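Local coordinates for protein putative glycosyl hydrolase (Bacteroides thetaiotaomicron VPI-5482, PDB 3K11) that probably acts as a glycoside hydrolase of family 88, cleaving glycosidic bonds, although its own substrate is not established, at residues E277-L282 and P290-Y295; F77-Y82 and Q108-F113; Y182-G187 and H250-S255; D175-K180 and P209-M214. All blocks are in the same frame, centred on the assembly; numbering follows the deposited sequence. Where two conformers were deposited one is given.

How the contacts relate
All four contacts belong to the family 88 glycoside hydrolase fold, with its paired helices and small antiparallel sheet; no substrate or ligand ties them to an active site here. Contacts 1 and 4 have centres about 18 Å apart and meet through helices 265-281 and 202-217, where Val281 CG1 packs 3.5 Å from Ala212 O. Contact 3 joins contact 4 by a probable hydrogen bond, Arg183 NH2 to Ile178 O at 3.0 Å, and the two interleave along the chain. Contact 2 touches none of the others: its centre lies about 19 Å from that of contact 4. Contacts 2 and 3 both reach the second subunit.

Contact 1: E277-L282 and P290-Y295; sequences ELLDVL and PKVMDY
Leu279 is the hub of this contact, meeting both Val292 and Met293. Its CD2 methyl lies nearest Val292 CG1, at 3.9 Å, the two side chains sliding past each other in opposite directions, with the Met293 methyl also close by. On the other branch, Leu279 CD1 is 3.9 Å from CE of Met293, a selenomethionine here, which crosses the leucine at about a right angle. The bond from the selenomethionine's alpha carbon does not aim at the facing segment; the bends at chi2 (63°) and chi3 (74°) bring the terminal methyl to Leu279. Val292 CG1 is shared, because Leu278 CD2 also reaches it at 4.0 Å, while the valine's other branch, CG2, is 4.5 Å from Leu282 CD1 in a looser touch. The interface is wholly apolar and buried. The O of Leu278 accepts from both Val281 N and Leu282 N. The two helix segments run nearly antiparallel, at 145° with axes 10.8 Å apart, so the contact joins consecutive helices into an alpha-helical hairpin. Around it, helix 222-240 packs against Leu278 through Phe233 and against Leu282 through Val230, Trp344 touches both Leu279 and Met293, and helix 202-217 lies against Glu277 and Val281.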
loop_
_atom_site.group_PDB
_atom_site.type_symbol
_atom_site.label_atom_id
_atom_site.label_comp_id
_atom_site.label_asym_id
_atom_site.label_seq_id
_atom_site.Cartn_x
_atom_site.Cartn_y
_atom_site.Cartn_z
ATOM N N GLU A 277 13.752 3.908 -26.257
ATOM C CA GLU A 277 14.881 4.006 -27.165
ATOM C C GLU A 277 14.939 2.861 -28.177
ATOM O O GLU A 277 15.272 3.059 -29.363
ATOM C CB GLU A 277 16.168 4.063 -26.380
ATOM C CG GLU A 277 16.371 5.345 -25.546
ATOM C CD GLU A 277 16.757 6.533 -26.367
ATOM O OE1 GLU A 277 15.851 7.241 -26.825
ATOM O OE2 GLU A 277 17.968 6.817 -26.459
ATOM N N LEU A 278 14.638 1.656 -27.709
ATOM C CA LEU A 278 14.624 0.456 -28.552
ATOM C C LEU A 278 13.462 0.470 -29.524
ATOM O O LEU A 278 13.639 0.217 -30.709
ATOM C CB LEU A 278 14.600 -0.801 -27.670
ATOM C CG LEU A 278 14.619 -2.159 -28.356
ATOM C CD1 LEU A 278 15.782 -2.252 -29.313
ATOM C CD2 LEU A 278 14.637 -3.310 -27.312
ATOM N N LEU A 279 12.274 0.808 -29.032
ATOM C CA LEU A 279 11.115 0.906 -29.905
ATOM C C LEU A 279 11.198 2.054 -30.952
ATOM O O LEU A 279 10.560 2.002 -32.028
ATOM C CB LEU A 279 9.826 0.924 -29.081
ATOM C CG LEU A 279 9.455 -0.365 -28.385
ATOM C CD1 LEU A 279 8.418 -0.070 -27.353
ATOM C CD2 LEU A 279 9.005 -1.474 -29.369
ATOM N N ASP A 280 12.013 3.079 -30.665
ATOM C CA ASP A 280 12.303 4.102 -31.664
ATOM C C ASP A 280 13.094 3.539 -32.826
ATOM O O ASP A 280 13.054 4.078 -33.917
ATOM C CB ASP A 280 13.132 5.231 -31.040
ATOM C CG ASP A 280 12.298 6.193 -30.182
ATOM O OD1 ASP A 280 11.036 6.200 -30.263
ATOM O OD2 ASP A 280 12.942 6.997 -29.436
ATOM N N VAL A 281 13.851 2.471 -32.602
ATOM C CA VAL A 281 14.766 1.940 -33.644
ATOM C C VAL A 281 14.193 0.722 -34.374
ATOM O O VAL A 281 14.350 0.572 -35.588
ATOM C CB VAL A 281 16.113 1.580 -33.010
ATOM C CG1 VAL A 281 17.025 0.920 -34.000
ATOM C CG2 VAL A 281 16.816 2.839 -32.426
ATOM N N LEU A 282 13.539 -0.180 -33.648
ATOM C CA LEU A 282 13.063 -1.412 -34.259
ATOM C C LEU A 282 12.095 -1.145 -35.394
ATOM O O LEU A 282 11.150 -0.387 -35.217
ATOM C CB LEU A 282 12.291 -2.305 -33.268
ATOM C CG LEU A 282 13.074 -2.931 -32.114
ATOM C CD1 LEU A 282 12.143 -3.800 -31.268
ATOM C CD2 LEU A 282 14.338 -3.735 -32.642
ATOM N N PRO A 290 6.758 -7.541 -30.860
ATOM C CA PRO A 290 5.605 -7.751 -29.968
ATOM C C PRO A 290 5.918 -8.027 -28.492
ATOM O O PRO A 290 5.222 -7.546 -27.591
ATOM C CB PRO A 290 4.858 -8.896 -30.664
ATOM C CG PRO A 290 5.136 -8.632 -32.088
ATOM C CD PRO A 290 6.615 -8.331 -32.092
ATOM N N LYS A 291 6.963 -8.806 -28.249
ATOM C CA LYS A 291 7.398 -9.133 -26.896
ATOM C C LYS A 291 7.947 -7.921 -26.170
ATOM O O LYS A 291 7.758 -7.766 -24.958
ATOM C CB LYS A 291 8.469 -10.224 -26.931
ATOM C CG LYS A 291 7.909 -11.605 -27.175
ATOM C CD LYS A 291 8.951 -12.667 -26.937
ATOM C CE LYS A 291 8.358 -14.038 -27.160
ATOM N NZ LYS A 291 9.457 -15.060 -27.051
ATOM N N VAL A 292 8.669 -7.088 -26.904
ATOM C CA VAL A 292 9.199 -5.853 -26.337
ATOM C C VAL A 292 8.065 -4.886 -26.044
ATOM O O VAL A 292 8.014 -4.271 -24.964
ATOM C CB VAL A 292 10.202 -5.174 -27.289
ATOM C CG1 VAL A 292 10.660 -3.806 -26.762
ATOM C CG2 VAL A 292 11.411 -6.066 -27.492
HETATM N N MSE A 293 7.141 -4.773 -26.982
HETATM C CA MSE A 293 5.990 -3.887 -26.777
HETATM C C MSE A 293 5.102 -4.320 -25.625
HETATM O O MSE A 293 4.594 -3.506 -24.841
HETATM C CB MSE A 293 5.196 -3.758 -28.081
HETATM C CG MSE A 293 4.006 -2.846 -27.996
HETATM SE SE MSE A 293 4.385 -0.972 -27.613
HETATM C CE MSE A 293 5.048 -0.484 -29.282
ATOM N N ASP A 294 4.853 -5.604 -25.525
ATOM C CA ASP A 294 4.130 -6.151 -24.381
ATOM C C ASP A 294 4.798 -5.822 -23.034
ATOM O O ASP A 294 4.107 -5.461 -22.086
ATOM C CB ASP A 294 3.998 -7.666 -24.510
ATOM C CG ASP A 294 2.995 -8.092 -25.589
ATOM O OD1 ASP A 294 2.259 -7.238 -26.144
ATOM O OD2 ASP A 294 2.981 -9.299 -25.890
ATOM N N TYR A 295 6.116 -5.968 -22.952
ATOM C CA TYR A 295 6.849 -5.576 -21.754
ATOM C C TYR A 295 6.696 -4.109 -21.472
ATOM O O TYR A 295 6.465 -3.702 -20.320
ATOM C CB TYR A 295 8.346 -5.893 -21.851
ATOM C CG TYR A 295 8.709 -7.245 -21.308
ATOM C CD1 TYR A 295 8.530 -7.543 -19.976
ATOM C CD2 TYR A 295 9.285 -8.219 -22.139
ATOM C CE1 TYR A 295 8.862 -8.773 -19.466
ATOM C CE2 TYR A 295 9.656 -9.450 -21.606
ATOM C CZ TYR A 295 9.416 -9.710 -20.272
ATOM O OH TYR A 295 9.786 -10.927 -19.762
#

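Contact 2: F77-Y82 and Q108-F113; sequences FRLASY and QNRFRF
The irregular segment 77-82 passes helix 101-128 with Leu79 nearest Arg110, their CA atoms 7.5 Å apart. In this helical glycoside hydrolase fold it is the lead-in to helix 82-98, and Ser81 supplies the N-cap, its OG bonded to Trp84 N. Leu79 alone reaches across from the loop, and each of its branches meets a different side chain. CD2 approaches the aliphatic part of Arg110, 3.7 Å from CD, and sits at the edge of the guanidinium, near its plane. CD1 is 4.0 Å from Phe113 CE2, meeting the ring obliquely. A bend at chi2 (-46°) turns the arginine chain across the leucine at about a right angle, while its polar end is held elsewhere: NE by Thr47 O and NH2 by Asp44. Within the same helix, Arg112 grips Gln108, one turn before it, side-on, NE at 2.8 Å and NH2 at 3.0 Å from the single oxygen OE1, which lies in the guanidinium plane.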
loop_
_atom_site.group_PDB
_atom_site.type_symbol
_atom_site.label_atom_id
_atom_site.label_comp_id
_atom_site.label_asym_id
_atom_site.label_seq_id
_atom_site.Cartn_x
_atom_site.Cartn_y
_atom_site.Cartn_z
ATOM N N PHE A 77 28.667 20.344 -13.627
ATOM C CA PHE A 77 28.369 19.032 -14.177
ATOM C C PHE A 77 29.429 18.562 -15.165
ATOM O O PHE A 77 29.920 19.371 -15.962
ATOM C CB PHE A 77 27.047 19.098 -14.901
ATOM C CG PHE A 77 25.952 19.659 -14.057
ATOM C CD1 PHE A 77 25.480 18.926 -12.968
ATOM C CD2 PHE A 77 25.479 20.954 -14.273
ATOM C CE1 PHE A 77 24.525 19.469 -12.131
ATOM C CE2 PHE A 77 24.506 21.484 -13.462
ATOM C CZ PHE A 77 24.023 20.718 -12.377
ATOM N N ARG A 78 29.753 17.263 -15.113
ATOM C CA ARG A 78 30.776 16.644 -15.984
ATOM C C ARG A 78 30.200 16.496 -17.380
ATOM O O ARG A 78 29.016 16.173 -17.537
ATOM C CB ARG A 78 31.203 15.273 -15.418
ATOM C CG ARG A 78 31.994 15.339 -14.119
ATOM C CD ARG A 78 32.043 14.028 -13.298
ATOM N NE ARG A 78 30.709 13.715 -12.744
ATOM C CZ ARG A 78 30.042 12.554 -12.866
ATOM N NH1 ARG A 78 30.578 11.485 -13.474
ATOM N NH2 ARG A 78 28.824 12.454 -12.342
ATOM N N LEU A 79 31.015 16.783 -18.392
ATOM C CA LEU A 79 30.581 16.710 -19.792
ATOM C C LEU A 79 30.338 15.320 -20.361
ATOM O O LEU A 79 29.595 15.189 -21.333
ATOM C CB LEU A 79 31.614 17.396 -20.707
ATOM C CG LEU A 79 31.725 18.924 -20.693
ATOM C CD1 LEU A 79 32.901 19.451 -21.594
ATOM C CD2 LEU A 79 30.437 19.536 -21.214
ATOM N N ALA A 80 30.994 14.303 -19.807
ATOM C CA ALA A 80 30.914 12.969 -20.396
ATOM C C ALA A 80 30.529 11.906 -19.406
ATOM O O ALA A 80 30.836 10.722 -19.608
ATOM C CB ALA A 80 32.180 12.607 -21.077
ATOM N N SER A 81 29.760 12.300 -18.390
ATOM C CA SER A 81 29.208 11.337 -17.485
ATOM C C SER A 81 27.974 10.705 -18.179
ATOM O O SER A 81 27.472 11.231 -19.170
ATOM C CB SER A 81 28.726 12.062 -16.255
ATOM O OG SER A 81 27.684 12.943 -16.616
ATOM N N TYR A 82 27.470 9.588 -17.665
ATOM C CA TYR A 82 26.273 9.022 -18.305
ATOM C C TYR A 82 25.092 9.958 -18.144
ATOM O O TYR A 82 24.260 10.055 -19.038
ATOM C CB TYR A 82 25.963 7.629 -17.766
ATOM C CG TYR A 82 25.399 7.532 -16.379
ATOM C CD1 TYR A 82 24.031 7.682 -16.167
ATOM C CD2 TYR A 82 26.170 7.175 -15.310
ATOM C CE1 TYR A 82 23.493 7.555 -14.922
ATOM C CE2 TYR A 82 25.624 7.040 -14.064
ATOM C CZ TYR A 82 24.278 7.252 -13.875
ATOM O OH TYR A 82 23.680 7.063 -12.631
ATOM N N GLN A 108 26.440 20.020 -30.425
ATOM C CA GLN A 108 27.505 20.160 -31.428
ATOM C C GLN A 108 28.797 20.677 -30.792
ATOM O O GLN A 108 29.875 20.113 -30.975
ATOM C CB GLN A 108 27.052 21.120 -32.533
ATOM C CG GLN A 108 25.999 20.562 -33.500
ATOM C CD GLN A 108 26.596 19.688 -34.585
ATOM O OE1 GLN A 108 27.814 19.593 -34.699
ATOM N NE2 GLN A 108 25.747 19.070 -35.399
ATOM N N ASN A 109 28.676 21.755 -30.033
ATOM C CA ASN A 109 29.826 22.391 -29.451
ATOM C C ASN A 109 30.570 21.474 -28.493
ATOM O O ASN A 109 31.789 21.346 -28.586
ATOM C CB ASN A 109 29.403 23.666 -28.759
ATOM C CG ASN A 109 30.528 24.327 -28.035
ATOM O OD1 ASN A 109 30.699 24.133 -26.834
ATOM N ND2 ASN A 109 31.326 25.109 -28.761
ATOM N N ARG A 110 29.836 20.831 -27.591
ATOM C CA ARG A 110 30.478 19.932 -26.615
ATOM C C ARG A 110 31.104 18.706 -27.267
ATOM O O ARG A 110 32.219 18.312 -26.917
ATOM C CB ARG A 110 29.502 19.521 -25.507
ATOM C CG ARG A 110 28.917 20.686 -24.687
ATOM C CD ARG A 110 29.950 21.664 -24.263
ATOM N NE ARG A 110 29.436 22.634 -23.278
ATOM C CZ ARG A 110 28.747 23.732 -23.570
ATOM N NH1 ARG A 110 28.357 23.997 -24.815
ATOM N NH2 ARG A 110 28.416 24.568 -22.605
ATOM N N PHE A 111 30.389 18.100 -28.211
ATOM C CA PHE A 111 30.940 16.943 -28.922
ATOM C C PHE A 111 32.146 17.277 -29.772
ATOM O O PHE A 111 33.109 16.521 -29.812
ATOM C CB PHE A 111 29.866 16.260 -29.804
ATOM C CG PHE A 111 28.809 15.489 -29.048
ATOM C CD1 PHE A 111 28.931 15.203 -27.697
ATOM C CD2 PHE A 111 27.735 14.956 -29.748
ATOM C CE1 PHE A 111 28.001 14.455 -27.068
ATOM C CE2 PHE A 111 26.782 14.184 -29.079
ATOM C CZ PHE A 111 26.907 13.982 -27.761
ATOM N N ARG A 112 32.118 18.413 -30.454
ATOM C CA ARG A 112 33.266 18.799 -31.272
ATOM C C ARG A 112 34.491 19.094 -30.385
ATOM O O ARG A 112 35.606 18.795 -30.767
ATOM C CB ARG A 112 32.927 19.995 -32.162
ATOM C CG ARG A 112 31.984 19.601 -33.270
ATOM C CD ARG A 112 31.467 20.773 -34.053
ATOM N NE ARG A 112 30.467 20.284 -34.990
ATOM C CZ ARG A 112 30.733 19.787 -36.195
ATOM N NH1 ARG A 112 31.962 19.751 -36.664
ATOM N NH2 ARG A 112 29.754 19.330 -36.945
ATOM N N PHE A 113 34.251 19.667 -29.201
ATOM C CA PHE A 113 35.288 19.986 -28.250
ATOM C C PHE A 113 35.904 18.694 -27.741
ATOM O O PHE A 113 37.109 18.553 -27.705
ATOM C CB PHE A 113 34.700 20.788 -27.078
ATOM C CG PHE A 113 35.630 20.895 -25.886
ATOM C CD1 PHE A 113 36.774 21.684 -25.961
ATOM C CD2 PHE A 113 35.369 20.212 -24.718
ATOM C CE1 PHE A 113 37.632 21.795 -24.876
ATOM C CE2 PHE A 113 36.210 20.311 -23.625
ATOM C CZ PHE A 113 37.347 21.105 -23.702
#

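Contact 3: Y182-G187 and H250-S255; sequences YRLADG and HGWVES
A type I beta turn, Leu184 to Gly187, rests here beside the end of strand 247-253, the middle strand of a small three-stranded antiparallel sheet. The turn is closed by Gly187 N bonding to Leu184 O at 2.9 Å. Arg183 secures it further: NH1 donates to Gly187 O at 2.9 Å, in the carbonyl plane on a lone pair, and also pairs with Glu228. From the turn, Leu184 extends toward the strand. Its CD1 comes within 4.1 Å of Trp252 CZ3, approaching the indole obliquely, and its CD2 lies 4.0 Å from Glu254 OE2. With CG anti to the backbone N (chi1 -176°) and the chain extended beyond it, the glutamate's carboxylate is carried out to the leucine, coming from the opposite direction. That carboxylate is divided between two partners. OE1 accepts from Asn197 ND2, whereas OE2 takes a hydrogen from a water at 2.7 Å, and the same water accepts from Ala185 N at 2.9 Å. Arg239 of helix 222-240 lies against both Leu184 and Trp252 and forms a salt bridge with Asp186. The contact is thus mixed in character: a leucine methyl against an indole makes its apolar part, while the water lets the carboxylate bind the turn's backbone indirectly, without the glutamate having to touch the amide itself.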
loop_
_atom_site.group_PDB
_atom_site.type_symbol
_atom_site.label_atom_id
_atom_site.label_comp_id
_atom_site.label_asym_id
_atom_site.label_seq_id
_atom_site.Cartn_x
_atom_site.Cartn_y
_atom_site.Cartn_z
ATOM N N TYR A 182 31.845 -6.922 -19.167
ATOM C CA TYR A 182 31.530 -8.206 -18.576
ATOM C C TYR A 182 30.063 -8.575 -18.833
ATOM O O TYR A 182 29.162 -7.711 -18.827
ATOM C CB TYR A 182 31.741 -8.165 -17.069
ATOM C CG TYR A 182 31.555 -9.520 -16.425
ATOM C CD1 TYR A 182 32.525 -10.493 -16.550
ATOM C CD2 TYR A 182 30.432 -9.830 -15.690
ATOM C CE1 TYR A 182 32.352 -11.754 -16.001
ATOM C CE2 TYR A 182 30.262 -11.084 -15.127
ATOM C CZ TYR A 182 31.218 -12.051 -15.307
ATOM O OH TYR A 182 31.091 -13.294 -14.761
ATOM N N ARG A 183 29.852 -9.869 -19.084
ATOM C CA ARG A 183 28.514 -10.394 -19.342
ATOM C C ARG A 183 28.335 -11.713 -18.605
ATOM O O ARG A 183 29.309 -12.421 -18.326
ATOM C CB ARG A 183 28.344 -10.688 -20.814
ATOM C CG ARG A 183 28.408 -9.460 -21.741
ATOM C CD ARG A 183 28.708 -9.923 -23.083
ATOM N NE ARG A 183 28.816 -8.923 -24.165
ATOM C CZ ARG A 183 27.921 -8.745 -25.153
ATOM N NH1 ARG A 183 26.751 -9.396 -25.168
ATOM N NH2 ARG A 183 28.189 -7.895 -26.138
ATOM N N LEU A 184 27.076 -12.061 -18.359
ATOM C CA LEU A 184 26.711 -13.394 -17.887
ATOM C C LEU A 184 27.020 -14.409 -18.973
ATOM O O LEU A 184 27.346 -14.029 -20.100
ATOM C CB LEU A 184 25.207 -13.466 -17.557
ATOM C CG LEU A 184 24.606 -12.610 -16.430
ATOM C CD1 LEU A 184 23.125 -12.954 -16.205
ATOM C CD2 LEU A 184 25.406 -12.728 -15.137
ATOM N N ALA A 185 26.908 -15.702 -18.664
ATOM C CA ALA A 185 27.198 -16.753 -19.653
ATOM C C ALA A 185 26.341 -16.598 -20.916
ATOM O O ALA A 185 26.818 -16.821 -22.050
ATOM C CB ALA A 185 27.004 -18.150 -19.039
ATOM N N ASP A 186 25.101 -16.167 -20.722
ATOM C CA ASP A 186 24.174 -15.986 -21.816
ATOM C C ASP A 186 24.331 -14.665 -22.555
ATOM O O ASP A 186 23.544 -14.372 -23.447
ATOM C CB ASP A 186 22.757 -16.165 -21.344
ATOM C CG ASP A 186 22.251 -15.011 -20.526
ATOM O OD1 ASP A 186 22.983 -14.045 -20.233
ATOM O OD2 ASP A 186 21.078 -15.098 -20.163
ATOM N N GLY A 187 25.335 -13.875 -22.198
ATOM C CA GLY A 187 25.652 -12.654 -22.951
ATOM C C GLY A 187 25.071 -11.399 -22.333
ATOM O O GLY A 187 25.389 -10.310 -22.770
ATOM N N HIS A 250 15.420 -3.491 -8.941
ATOM C CA HIS A 250 16.686 -2.792 -9.232
ATOM C C HIS A 250 17.842 -3.759 -9.477
ATOM O O HIS A 250 18.707 -3.499 -10.299
ATOM C CB HIS A 250 17.064 -1.840 -8.089
ATOM C CG HIS A 250 18.247 -0.983 -8.379
ATOM N ND1 HIS A 250 19.053 -0.449 -7.383
ATOM C CD2 HIS A 250 18.764 -0.567 -9.556
ATOM C CE1 HIS A 250 20.011 0.274 -7.949
ATOM N NE2 HIS A 250 19.862 0.223 -9.269
ATOM N N GLY A 251 17.845 -4.875 -8.749
ATOM C CA GLY A 251 18.957 -5.795 -8.866
ATOM C C GLY A 251 18.587 -7.248 -8.889
ATOM O O GLY A 251 17.507 -7.689 -8.439
ATOM N N TRP A 252 19.526 -8.025 -9.381
ATOM C CA TRP A 252 19.362 -9.490 -9.512
ATOM C C TRP A 252 20.729 -10.132 -9.428
ATOM O O TRP A 252 21.545 -9.946 -10.310
ATOM C CB TRP A 252 18.731 -9.823 -10.865
ATOM C CG TRP A 252 18.356 -11.251 -11.079
ATOM C CD1 TRP A 252 17.146 -11.850 -10.787
ATOM C CD2 TRP A 252 19.167 -12.271 -11.708
ATOM N NE1 TRP A 252 17.181 -13.167 -11.163
ATOM C CE2 TRP A 252 18.402 -13.441 -11.745
ATOM C CE3 TRP A 252 20.464 -12.281 -12.249
ATOM C CZ2 TRP A 252 18.879 -14.619 -12.313
ATOM C CZ3 TRP A 252 20.915 -13.443 -12.825
ATOM C CH2 TRP A 252 20.146 -14.594 -12.816
ATOM N N VAL A 253 20.941 -10.921 -8.380
ATOM C CA VAL A 253 22.205 -11.634 -8.179
ATOM C C VAL A 253 22.014 -13.093 -8.559
ATOM O O VAL A 253 21.179 -13.807 -8.003
ATOM C CB VAL A 253 22.701 -11.522 -6.708
ATOM C CG1 VAL A 253 23.990 -12.350 -6.501
ATOM C CG2 VAL A 253 22.947 -10.000 -6.382
ATOM N N GLU A 254 22.825 -13.557 -9.481
ATOM C CA GLU A 254 22.585 -14.883 -10.074
ATOM C C GLU A 254 22.587 -15.996 -9.063
ATOM O O GLU A 254 21.755 -16.883 -9.151
ATOM C CB GLU A 254 23.601 -15.158 -11.150
ATOM C CG GLU A 254 23.430 -16.473 -11.932
ATOM C CD GLU A 254 24.553 -16.608 -12.934
ATOM O OE1 GLU A 254 25.704 -16.878 -12.503
ATOM O OE2 GLU A 254 24.275 -16.420 -14.153
ATOM N N SER A 255 23.483 -15.944 -8.084
ATOM C CA SER A 255 23.571 -17.028 -7.104
ATOM C C SER A 255 22.441 -17.092 -6.096
ATOM O O SER A 255 22.239 -18.137 -5.438
ATOM C CB SER A 255 24.863 -16.960 -6.324
ATOM O OG SER A 255 24.915 -15.857 -5.425
HETATM O O HOH W 1 26.100 -16.674 -16.058
#

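Contact 4: D175-K180 and P209-M214; sequences DFIINK and PAVAQM
Asn179 ND2 donates to Asp175 OD1 at 2.7 Å, a nearly straight bond (164°) within one turn of the helix that sets Ile177 and Ile178 against Ala210 and Val211. The oxygen lies in the asparagine's amide plane and is met nearly end-on. Lys180 NZ makes a weaker, long ion pair with the aspartate's other oxygen, OD2. Across the contact everything is apolar. Ile177 CD1 reaches Ala210 CB at 3.8 Å, and its CG2 branch lies 4.3 Å from Val211 CG2. The same valine methyl receives Ile178 CD1 at 4.0 Å, the two side chains crossing at about a right angle. Ile178 is probably somewhat strained here: its chi1 of -147° is off the staggered value and leaves CG2 between the backbone N and the carbonyl carbon. The helix also widens into a pi-type turn at 176-180. Beyond the pair, Leu144 and Phe189 touch Ile177, Thr152 packs on Ala210, and Tyr225 and Ala229 of helix 222-240 back Val211. The short segments cross steeply, at -102° with axes 10.8 Å apart, joining helix 167-180 to helix 202-217, consistent with the alpha-helical barrel of six-hairpin glycosidases.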
loop_
_atom_site.group_PDB
_atom_site.type_symbol
_atom_site.label_atom_id
_atom_site.label_comp_id
_atom_site.label_asym_id
_atom_site.label_seq_id
_atom_site.Cartn_x
_atom_site.Cartn_y
_atom_site.Cartn_z
ATOM N N ASP A 175 33.440 -0.342 -28.971
ATOM C CA ASP A 175 34.320 -1.493 -28.829
ATOM C C ASP A 175 34.291 -1.964 -27.378
ATOM O O ASP A 175 34.206 -3.173 -27.092
ATOM C CB ASP A 175 35.735 -1.129 -29.199
ATOM C CG ASP A 175 36.724 -2.309 -29.024
ATOM O OD1 ASP A 175 36.436 -3.426 -29.437
ATOM O OD2 ASP A 175 37.806 -2.091 -28.494
ATOM N N PHE A 176 34.379 -1.021 -26.438
ATOM C CA PHE A 176 34.240 -1.414 -25.016
ATOM C C PHE A 176 32.909 -2.126 -24.722
ATOM O O PHE A 176 32.867 -3.186 -24.094
ATOM C CB PHE A 176 34.416 -0.256 -24.025
ATOM C CG PHE A 176 34.092 -0.689 -22.630
ATOM C CD1 PHE A 176 35.038 -1.345 -21.873
ATOM C CD2 PHE A 176 32.829 -0.526 -22.129
ATOM C CE1 PHE A 176 34.699 -1.818 -20.624
ATOM C CE2 PHE A 176 32.497 -1.038 -20.886
ATOM C CZ PHE A 176 33.428 -1.698 -20.175
ATOM N N ILE A 177 31.814 -1.498 -25.108
ATOM C CA ILE A 177 30.487 -2.032 -24.819
ATOM C C ILE A 177 30.338 -3.442 -25.342
ATOM O O ILE A 177 29.941 -4.364 -24.602
ATOM C CB ILE A 177 29.383 -1.107 -25.415
ATOM C CG1 ILE A 177 29.387 0.249 -24.683
ATOM C CG2 ILE A 177 27.954 -1.742 -25.359
ATOM C CD1 ILE A 177 28.625 1.325 -25.408
ATOM N N ILE A 178 30.651 -3.621 -26.627
ATOM C CA ILE A 178 30.278 -4.857 -27.303
ATOM C C ILE A 178 31.278 -5.967 -27.140
ATOM O O ILE A 178 30.891 -7.149 -27.164
ATOM C CB ILE A 178 29.928 -4.602 -28.816
ATOM C CG1 ILE A 178 28.839 -5.581 -29.263
ATOM C CG2 ILE A 178 31.217 -4.605 -29.686
ATOM C CD1 ILE A 178 27.462 -5.306 -28.670
ATOM N N ASN A 179 32.540 -5.620 -26.937
ATOM C CA ASN A 179 33.593 -6.599 -26.812
ATOM C C ASN A 179 34.273 -6.764 -25.449
ATOM O O ASN A 179 34.838 -7.811 -25.187
ATOM C CB ASN A 179 34.702 -6.255 -27.808
ATOM C CG ASN A 179 34.245 -6.333 -29.245
ATOM O OD1 ASN A 179 33.592 -7.279 -29.612
ATOM N ND2 ASN A 179 34.643 -5.384 -30.066
ATOM N N LYS A 180 34.272 -5.741 -24.610
ATOM C CA LYS A 180 34.979 -5.783 -23.353
ATOM C C LYS A 180 34.130 -5.868 -22.094
ATOM O O LYS A 180 34.540 -6.479 -21.109
ATOM C CB LYS A 180 35.857 -4.567 -23.278
ATOM C CG LYS A 180 36.902 -4.553 -24.401
ATOM C CD LYS A 180 37.860 -3.408 -24.190
ATOM C CE LYS A 180 38.929 -3.357 -25.312
ATOM N NZ LYS A 180 39.855 -2.163 -25.152
ATOM N N PRO A 209 20.428 1.066 -25.589
ATOM C CA PRO A 209 20.306 2.120 -26.609
ATOM C C PRO A 209 21.512 2.262 -27.530
ATOM O O PRO A 209 21.345 2.504 -28.736
ATOM C CB PRO A 209 20.056 3.387 -25.780
ATOM C CG PRO A 209 19.335 2.851 -24.541
ATOM C CD PRO A 209 20.178 1.618 -24.251
ATOM N N ALA A 210 22.721 2.106 -26.991
ATOM C CA ALA A 210 23.931 2.189 -27.801
ATOM C C ALA A 210 23.938 1.106 -28.884
ATOM O O ALA A 210 24.324 1.353 -30.032
ATOM C CB ALA A 210 25.165 2.039 -26.909
ATOM N N VAL A 211 23.586 -0.114 -28.473
ATOM C CA VAL A 211 23.531 -1.241 -29.403
ATOM C C VAL A 211 22.454 -0.969 -30.450
ATOM O O VAL A 211 22.699 -1.133 -31.633
ATOM C CB VAL A 211 23.339 -2.596 -28.671
ATOM C CG1 VAL A 211 23.260 -3.757 -29.699
ATOM C CG2 VAL A 211 24.484 -2.841 -27.648
ATOM N N ALA A 212 21.250 -0.548 -30.035
ATOM C CA ALA A 212 20.184 -0.188 -30.971
ATOM C C ALA A 212 20.623 0.910 -31.972
ATOM O O ALA A 212 20.400 0.792 -33.186
ATOM C CB ALA A 212 18.881 0.226 -30.192
ATOM N N GLN A 213 21.284 1.953 -31.483
ATOM C CA GLN A 213 21.747 3.013 -32.375
ATOM C C GLN A 213 22.858 2.564 -33.297
ATOM O O GLN A 213 22.909 2.991 -34.462
ATOM C CB GLN A 213 22.156 4.256 -31.566
ATOM C CG GLN A 213 20.940 5.038 -31.018
ATOM C CD GLN A 213 20.125 5.691 -32.085
ATOM O OE1 GLN A 213 20.647 6.112 -33.108
ATOM N NE2 GLN A 213 18.816 5.781 -31.872
HETATM N N MSE A 214 23.752 1.716 -32.809
HETATM C CA MSE A 214 24.818 1.194 -33.670
HETATM C C MSE A 214 24.248 0.413 -34.835
HETATM O O MSE A 214 24.891 0.360 -35.895
HETATM C CB MSE A 214 25.807 0.273 -32.966
HETATM C CG MSE A 214 26.987 0.858 -32.363
HETATM SE SE MSE A 214 28.045 2.109 -33.326
HETATM C CE MSE A 214 29.421 1.130 -34.043
#